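Local coordinates for protein NADH-rubredoxin oxidoreductase (Clostridium acetobutylicum, PDB 3KLJ) that uses FAD to pass electrons from NADH to rubredoxin, feeding the electron transfer chains by which an obligate anaerobe scavenges dioxygen, at residues L44-R48 and P49-E53; K272-L276 and I277-N281. All blocks are in the same frame, centred on the assembly; numbering follows the deposited sequence.

Both contacts are short turns that lead into helices of the FAD-binding domain, and each presents its turn to the same cofactor. Contact 1 (44-53) holds the pyrophosphate with an arginine and lays a proline against the isoalloxazine; contact 2 (272-281) meets the pyrimidine end of the flavin with the first amide of its helix. They lie about 15 Å apart, centre to centre, yet they touch through Ile-277, whose CD1 is 3.5 Å from Pro-49 CD and whose CG2 is 3.6 Å from Tyr-47 OH. The flavin is bordered by apolar side chains of both turns, which touch each other, while Arg-48 bonds to the diphosphate oxygen O2A.

Contact 1: L44-R48 and P49-E53; sequences LPYYR and PRLNE. With FAD (flavin-adenine dinucleotide), chain B.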
loop_
_atom_site.group_PDB
_atom_site.type_symbol
_atom_site.label_atom_id
_atom_site.label_comp_id
_atom_site.label_asym_id
_atom_site.label_seq_id
_atom_site.Cartn_x
_atom_site.Cartn_y
_atom_site.Cartn_z
ATOM N N LEU A 44 -12.333 -6.481 13.236
ATOM C CA LEU A 44 -11.497 -5.469 13.888
ATOM C C LEU A 44 -10.261 -5.142 13.032
ATOM O O LEU A 44 -9.953 -5.884 12.094
ATOM C CB LEU A 44 -11.078 -5.975 15.271
ATOM C CG LEU A 44 -11.942 -5.650 16.508
ATOM C CD1 LEU A 44 -13.245 -4.887 16.233
ATOM C CD2 LEU A 44 -12.183 -6.872 17.379
ATOM N N PRO A 45 -9.569 -4.021 13.331
ATOM C CA PRO A 45 -8.339 -3.695 12.619
ATOM C C PRO A 45 -7.360 -4.861 12.537
ATOM O O PRO A 45 -7.042 -5.487 13.549
ATOM C CB PRO A 45 -7.750 -2.565 13.459
ATOM C CG PRO A 45 -8.958 -1.820 13.921
ATOM C CD PRO A 45 -10.049 -2.867 14.120
ATOM N N TYR A 46 -6.880 -5.129 11.329
ATOM C CA TYR A 46 -5.917 -6.203 11.123
ATOM C C TYR A 46 -4.727 -5.758 10.288
ATOM O O TYR A 46 -4.803 -4.755 9.558
ATOM C CB TYR A 46 -6.597 -7.430 10.520
ATOM C CG TYR A 46 -7.366 -7.202 9.230
ATOM C CD1 TYR A 46 -8.740 -6.920 9.249
ATOM C CD2 TYR A 46 -6.732 -7.306 7.989
ATOM C CE1 TYR A 46 -9.461 -6.743 8.061
ATOM C CE2 TYR A 46 -7.435 -7.127 6.801
ATOM C CZ TYR A 46 -8.802 -6.850 6.843
ATOM O OH TYR A 46 -9.492 -6.681 5.659
ATOM N N TYR A 47 -3.626 -6.496 10.421
ATOM C CA TYR A 47 -2.379 -6.180 9.727
ATOM C C TYR A 47 -2.519 -6.602 8.267
ATOM O O TYR A 47 -2.082 -7.697 7.866
ATOM C CB TYR A 47 -1.189 -6.884 10.389
ATOM C CG TYR A 47 0.132 -6.203 10.106
ATOM C CD1 TYR A 47 0.901 -6.566 9.003
ATOM C CD2 TYR A 47 0.604 -5.184 10.935
ATOM C CE1 TYR A 47 2.117 -5.932 8.729
ATOM C CE2 TYR A 47 1.817 -4.550 10.676
ATOM C CZ TYR A 47 2.568 -4.936 9.572
ATOM O OH TYR A 47 3.751 -4.312 9.297
ATOM N N ARG A 48 -3.146 -5.720 7.494
ATOM C CA ARG A 48 -3.494 -5.978 6.093
ATOM C C ARG A 48 -2.364 -6.577 5.208
ATOM O O ARG A 48 -2.655 -7.453 4.394
ATOM C CB ARG A 48 -4.090 -4.711 5.449
ATOM C CG ARG A 48 -4.818 -4.926 4.102
ATOM C CD ARG A 48 -5.461 -3.604 3.585
ATOM N NE ARG A 48 -6.406 -3.050 4.564
ATOM C CZ ARG A 48 -7.604 -3.571 4.843
ATOM N NH1 ARG A 48 -8.376 -3.006 5.761
ATOM N NH2 ARG A 48 -8.039 -4.651 4.206
ATOM N N PRO A 49 -1.092 -6.103 5.349
ATOM C CA PRO A 49 -0.030 -6.700 4.520
ATOM C C PRO A 49 0.186 -8.202 4.690
ATOM O O PRO A 49 0.882 -8.800 3.868
ATOM C CB PRO A 49 1.235 -5.924 4.941
ATOM C CG PRO A 49 0.701 -4.564 5.352
ATOM C CD PRO A 49 -0.598 -4.912 6.075
ATOM N N ARG A 50 -0.412 -8.816 5.711
ATOM C CA ARG A 50 -0.220 -10.250 5.918
ATOM C C ARG A 50 -1.322 -11.089 5.264
ATOM O O ARG A 50 -1.379 -12.288 5.481
ATOM C CB ARG A 50 -0.077 -10.604 7.405
ATOM C CG ARG A 50 0.837 -9.684 8.155
ATOM C CD ARG A 50 1.786 -10.394 9.065
ATOM N NE ARG A 50 1.165 -10.871 10.284
ATOM C CZ ARG A 50 1.038 -12.154 10.624
ATOM N NH1 ARG A 50 1.478 -13.116 9.831
ATOM N NH2 ARG A 50 0.459 -12.469 11.764
ATOM N N LEU A 51 -2.170 -10.453 4.453
ATOM C CA LEU A 51 -3.240 -11.162 3.742
ATOM C C LEU A 51 -2.696 -12.313 2.879
ATOM O O LEU A 51 -3.355 -13.344 2.724
ATOM C CB LEU A 51 -4.105 -10.190 2.920
ATOM C CG LEU A 51 -5.132 -9.373 3.723
ATOM C CD1 LEU A 51 -5.819 -8.340 2.845
ATOM C CD2 LEU A 51 -6.174 -10.264 4.407
ATOM N N ASN A 52 -1.486 -12.145 2.349
ATOM C CA ASN A 52 -0.842 -13.203 1.580
ATOM C C ASN A 52 -0.631 -14.478 2.404
ATOM O O ASN A 52 -0.611 -15.571 1.855
ATOM C CB ASN A 52 0.471 -12.707 0.965
ATOM C CG ASN A 52 0.243 -11.880 -0.292
ATOM O OD1 ASN A 52 -0.556 -12.254 -1.150
ATOM N ND2 ASN A 52 0.939 -10.753 -0.404
ATOM N N GLU A 53 -0.508 -14.327 3.724
ATOM C CA GLU A 53 -0.329 -15.466 4.634
ATOM C C GLU A 53 -1.621 -16.235 4.902
ATOM O O GLU A 53 -1.588 -17.428 5.233
ATOM C CB GLU A 53 0.297 -15.021 5.953
ATOM C CG GLU A 53 1.670 -14.402 5.794
ATOM C CD GLU A 53 2.326 -14.099 7.117
ATOM O OE1 GLU A 53 2.441 -15.017 7.959
ATOM O OE2 GLU A 53 2.737 -12.933 7.317
HETATM P PA FAD B . -6.904 0.439 5.334
HETATM O O1A FAD B . -7.442 0.277 3.937
HETATM O O2A FAD B . -5.990 -0.690 5.744
HETATM O O5B FAD B . -8.118 0.563 6.362
HETATM C C5B FAD B . -9.195 1.448 6.113
HETATM C C4B FAD B . -10.490 0.831 6.642
HETATM O O4B FAD B . -11.557 1.768 6.507
HETATM C C3B FAD B . -10.885 -0.402 5.834
HETATM O O3B FAD B . -11.145 -1.477 6.722
HETATM C C2B FAD B . -12.136 0.004 5.078
HETATM O O2B FAD B . -13.068 -1.049 4.969
HETATM C C1B FAD B . -12.689 1.126 5.945
HETATM N N9A FAD B . -13.532 2.084 5.207
HETATM C C8A FAD B . -13.382 2.508 3.914
HETATM N N7A FAD B . -14.369 3.391 3.633
HETATM C C5A FAD B . -15.143 3.545 4.726
HETATM C C6A FAD B . -16.279 4.316 4.973
HETATM N N6A FAD B . -16.944 4.872 3.959
HETATM N N1A FAD B . -16.870 4.253 6.223
HETATM C C2A FAD B . -16.347 3.441 7.213
HETATM N N3A FAD B . -15.228 2.672 6.954
HETATM C C4A FAD B . -14.630 2.726 5.727
HETATM N N1 FAD B . 2.156 -1.815 2.887
HETATM C C2 FAD B . 3.505 -1.841 3.173
HETATM O O2 FAD B . 4.033 -0.858 3.664
HETATM N N3 FAD B . 4.257 -2.974 2.940
HETATM C C4 FAD B . 3.664 -4.090 2.399
HETATM O O4 FAD B . 4.369 -5.081 2.188
HETATM C C4X FAD B . 2.297 -4.075 2.088
HETATM N N5 FAD B . 1.673 -5.191 1.551
HETATM C C5X FAD B . 0.324 -5.169 1.253
HETATM C C6 FAD B . -0.298 -6.299 0.704
HETATM C C7 FAD B . -1.673 -6.265 0.419
HETATM C C7M FAD B . -2.344 -7.471 -0.170
HETATM C C8 FAD B . -2.412 -5.108 0.668
HETATM C C8M FAD B . -3.888 -5.041 0.364
HETATM C C9 FAD B . -1.786 -3.991 1.207
HETATM C C9A FAD B . -0.421 -4.017 1.506
HETATM N N10 FAD B . 0.198 -2.895 2.053
HETATM C C10 FAD B . 1.549 -2.926 2.344
HETATM C "C1'" FAD B . -0.589 -1.651 2.303
HETATM C "C2'" FAD B . -1.027 -1.514 3.745
HETATM O "O2'" FAD B . -1.929 -2.561 4.038
HETATM C "C3'" FAD B . -1.710 -0.167 3.878
HETATM O "O3'" FAD B . -0.762 0.866 3.688
HETATM C "C4'" FAD B . -2.374 0.037 5.229
HETATM O "O4'" FAD B . -3.311 -1.002 5.486
HETATM C "C5'" FAD B . -3.122 1.364 5.201
HETATM O "O5'" FAD B . -3.882 1.441 6.379
HETATM P P FAD B . -5.132 2.420 6.447
HETATM O O1P FAD B . -5.729 2.349 7.843
HETATM O O2P FAD B . -4.760 3.813 6.001
HETATM O O3P FAD B . -6.170 1.870 5.339
#
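Arg-48 and Pro-49 lie in a 3-10 turn that runs into helix 51-56, in the FAD-binding domain of this glutathione-reductase-like fold, and both touch the cofactor. The apolar Pro-49 ring packs against the isoalloxazine, CB standing 3.5 Å from FAD N5 and CG equally near C10; rigid and without an N-H, it offers the flavin a hydrocarbon surface. Arg-48 reaches the diphosphate instead. With CG anti to the backbone N (chi1 -165°) and a bend at chi3, its guanidinium presents an edge to O2A, and NE donates a nearly straight 2.7 Å bond to it; the NH1 bond to the same atom is weak. NH2 bonds to Tyr-46 OH and Tyr-131 O, and NH1 forms a salt bridge with Glu-41, which also bonds the Tyr-46 hydroxyl. Tyr-47 is the centre of an inverse gamma turn, with a weak bond from Arg-48 N to Tyr-46 O across it; its own O accepts Arg-50 N, and Leu-51 N bonds to Arg-48 O. The Arg-50 CG methylene lies obliquely against the Tyr-47 ring, 3.2 Å from CD1. Glu-53 pairs through OE1 with Lys-57, while its OE2 forms a 2.8 Å salt bridge with Arg-50 NH1, in the guanidinium plane but above the carboxylate plane.

Contact 2: K272-L276 and I277-N281; sequences KNPGL and INIAN. With FAD (flavin-adenine dinucleotide), chain B.
The flavin pocket is bordered by the N-terminus of helix 277-291, with Leu-276 as its N-cap residue. Ile-277 N donates a bond of 2.9 Å to FAD O2 (162°), and the helix dipole pointing at this carbonyl would probably help stabilise negative charge on the N1-C2-O2 end of a reduced flavin. Two apolar side chains lie beside the same oxygen: Leu-276 CD2, 3.3 Å from O2, and Ile-277 CG2, 3.8 Å away. The helical bonding begins as Leu-276 O accepts Ala-280 N at 3.2 Å in the carbonyl plane. Ala-280, small enough to let the cofactor pass close, brings CB to 3.6 Å from FAD O5'. Ile-279, with CG1 anti to its carbonyl carbon (chi1 -64°), brings CD1 obliquely against the CB-CG side of the Pro-274 ring, 3.5 Å from CG, a tight crossing at about a right angle. Gly-275, whose positive phi (74°) is strained for a residue with a side chain but easy for glycine, turns the chain between proline and cap, and its O lies 3.2 Å from FAD O3'. Ile-277 and Ala-280 pack on helix 19-28, Leu-276 and Ile-279 touch Ile-302, and the loop leads back to strand 267-269.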
loop_
_atom_site.group_PDB
_atom_site.type_symbol
_atom_site.label_atom_id
_atom_site.label_comp_id
_atom_site.label_asym_id
_atom_site.label_seq_id
_atom_site.Cartn_x
_atom_site.Cartn_y
_atom_site.Cartn_z
ATOM N N LYS A 272 2.503 13.588 -1.373
ATOM C CA LYS A 272 2.896 12.179 -1.252
ATOM C C LYS A 272 1.782 11.323 -0.679
ATOM O O LYS A 272 1.171 11.666 0.327
ATOM C CB LYS A 272 4.200 12.025 -0.454
ATOM C CG LYS A 272 5.419 12.652 -1.174
ATOM C CD LYS A 272 6.694 11.842 -0.990
ATOM C CE LYS A 272 7.843 12.446 -1.795
ATOM N NZ LYS A 272 9.164 11.826 -1.451
ATOM N N ASN A 273 1.506 10.211 -1.345
ATOM C CA ASN A 273 0.493 9.268 -0.884
ATOM C C ASN A 273 1.012 7.846 -1.116
ATOM O O ASN A 273 0.499 7.142 -1.973
ATOM C CB ASN A 273 -0.830 9.517 -1.634
ATOM C CG ASN A 273 -1.923 8.500 -1.277
ATOM O OD1 ASN A 273 -2.449 7.811 -2.154
ATOM N ND2 ASN A 273 -2.257 8.404 0.006
ATOM N N PRO A 274 2.035 7.429 -0.344
ATOM C CA PRO A 274 2.804 6.250 -0.725
ATOM C C PRO A 274 2.085 4.916 -0.492
ATOM O O PRO A 274 2.418 3.942 -1.151
ATOM C CB PRO A 274 4.092 6.376 0.124
ATOM C CG PRO A 274 4.145 7.860 0.527
ATOM C CD PRO A 274 2.675 8.133 0.781
ATOM N N GLY A 275 1.097 4.892 0.402
ATOM C CA GLY A 275 0.260 3.709 0.609
ATOM C C GLY A 275 0.990 2.601 1.347
ATOM O O GLY A 275 0.876 1.440 0.979
ATOM N N LEU A 276 1.745 2.975 2.383
ATOM C CA LEU A 276 2.575 2.044 3.129
ATOM C C LEU A 276 2.112 1.996 4.579
ATOM O O LEU A 276 1.622 2.998 5.101
ATOM C CB LEU A 276 4.052 2.457 3.049
ATOM C CG LEU A 276 4.685 2.454 1.653
ATOM C CD1 LEU A 276 6.080 3.106 1.646
ATOM C CD2 LEU A 276 4.755 1.036 1.123
ATOM N N ILE A 277 2.287 0.838 5.223
ATOM C CA ILE A 277 1.762 0.638 6.578
ATOM C C ILE A 277 2.475 1.445 7.672
ATOM O O ILE A 277 1.810 1.928 8.590
ATOM C CB ILE A 277 1.563 -0.872 6.961
ATOM C CG1 ILE A 277 0.642 -0.980 8.190
ATOM C CG2 ILE A 277 2.894 -1.579 7.165
ATOM C CD1 ILE A 277 -0.154 -2.233 8.282
ATOM N N ASN A 278 3.794 1.633 7.581
ATOM C CA ASN A 278 4.468 2.443 8.595
ATOM C C ASN A 278 3.967 3.898 8.586
ATOM O O ASN A 278 3.886 4.534 9.635
ATOM C CB ASN A 278 6.002 2.335 8.522
ATOM C CG ASN A 278 6.571 2.796 7.192
ATOM O OD1 ASN A 278 5.838 3.074 6.243
ATOM N ND2 ASN A 278 7.898 2.875 7.119
ATOM N N ILE A 279 3.599 4.398 7.408
ATOM C CA ILE A 279 2.983 5.726 7.257
ATOM C C ILE A 279 1.589 5.769 7.895
ATOM O O ILE A 279 1.236 6.745 8.550
ATOM C CB ILE A 279 2.924 6.151 5.764
ATOM C CG1 ILE A 279 4.353 6.290 5.230
ATOM C CG2 ILE A 279 2.132 7.456 5.576
ATOM C CD1 ILE A 279 4.469 6.581 3.745
ATOM N N ALA A 280 0.807 4.709 7.690
ATOM C CA ALA A 280 -0.522 4.585 8.290
ATOM C C ALA A 280 -0.445 4.647 9.812
ATOM O O ALA A 280 -1.185 5.397 10.455
ATOM C CB ALA A 280 -1.196 3.290 7.836
ATOM N N ASN A 281 0.440 3.837 10.376
ATOM C CA ASN A 281 0.656 3.806 11.818
ATOM C C ASN A 281 1.054 5.178 12.360
ATOM O O ASN A 281 0.479 5.658 13.341
ATOM C CB ASN A 281 1.732 2.776 12.168
ATOM C CG ASN A 281 1.292 1.355 11.887
ATOM O OD1 ASN A 281 2.103 0.504 11.506
ATOM N ND2 ASN A 281 0.001 1.090 12.067
HETATM P PA FAD B . -6.904 0.439 5.334
HETATM O O1A FAD B . -7.442 0.277 3.937
HETATM O O2A FAD B . -5.990 -0.690 5.744
HETATM O O5B FAD B . -8.118 0.563 6.362
HETATM C C5B FAD B . -9.195 1.448 6.113
HETATM C C4B FAD B . -10.490 0.831 6.642
HETATM O O4B FAD B . -11.557 1.768 6.507
HETATM C C3B FAD B . -10.885 -0.402 5.834
HETATM O O3B FAD B . -11.145 -1.477 6.722
HETATM C C2B FAD B . -12.136 0.004 5.078
HETATM O O2B FAD B . -13.068 -1.049 4.969
HETATM C C1B FAD B . -12.689 1.126 5.945
HETATM N N9A FAD B . -13.532 2.084 5.207
HETATM C C8A FAD B . -13.382 2.508 3.914
HETATM N N7A FAD B . -14.369 3.391 3.633
HETATM C C5A FAD B . -15.143 3.545 4.726
HETATM C C6A FAD B . -16.279 4.316 4.973
HETATM N N6A FAD B . -16.944 4.872 3.959
HETATM N N1A FAD B . -16.870 4.253 6.223
HETATM C C2A FAD B . -16.347 3.441 7.213
HETATM N N3A FAD B . -15.228 2.672 6.954
HETATM C C4A FAD B . -14.630 2.726 5.727
HETATM N N1 FAD B . 2.156 -1.815 2.887
HETATM C C2 FAD B . 3.505 -1.841 3.173
HETATM O O2 FAD B . 4.033 -0.858 3.664
HETATM N N3 FAD B . 4.257 -2.974 2.940
HETATM C C4 FAD B . 3.664 -4.090 2.399
HETATM O O4 FAD B . 4.369 -5.081 2.188
HETATM C C4X FAD B . 2.297 -4.075 2.088
HETATM N N5 FAD B . 1.673 -5.191 1.551
HETATM C C5X FAD B . 0.324 -5.169 1.253
HETATM C C6 FAD B . -0.298 -6.299 0.704
HETATM C C7 FAD B . -1.673 -6.265 0.419
HETATM C C7M FAD B . -2.344 -7.471 -0.170
HETATM C C8 FAD B . -2.412 -5.108 0.668
HETATM C C8M FAD B . -3.888 -5.041 0.364
HETATM C C9 FAD B . -1.786 -3.991 1.207
HETATM C C9A FAD B . -0.421 -4.017 1.506
HETATM N N10 FAD B . 0.198 -2.895 2.053
HETATM C C10 FAD B . 1.549 -2.926 2.344
HETATM C "C1'" FAD B . -0.589 -1.651 2.303
HETATM C "C2'" FAD B . -1.027 -1.514 3.745
HETATM O "O2'" FAD B . -1.929 -2.561 4.038
HETATM C "C3'" FAD B . -1.710 -0.167 3.878
HETATM O "O3'" FAD B . -0.762 0.866 3.688
HETATM C "C4'" FAD B . -2.374 0.037 5.229
HETATM O "O4'" FAD B . -3.311 -1.002 5.486
HETATM C "C5'" FAD B . -3.122 1.364 5.201
HETATM O "O5'" FAD B . -3.882 1.441 6.379
HETATM P P FAD B . -5.132 2.420 6.447
HETATM O O1P FAD B . -5.729 2.349 7.843
HETATM O O2P FAD B . -4.760 3.813 6.001
HETATM O O3P FAD B . -6.170 1.870 5.339
#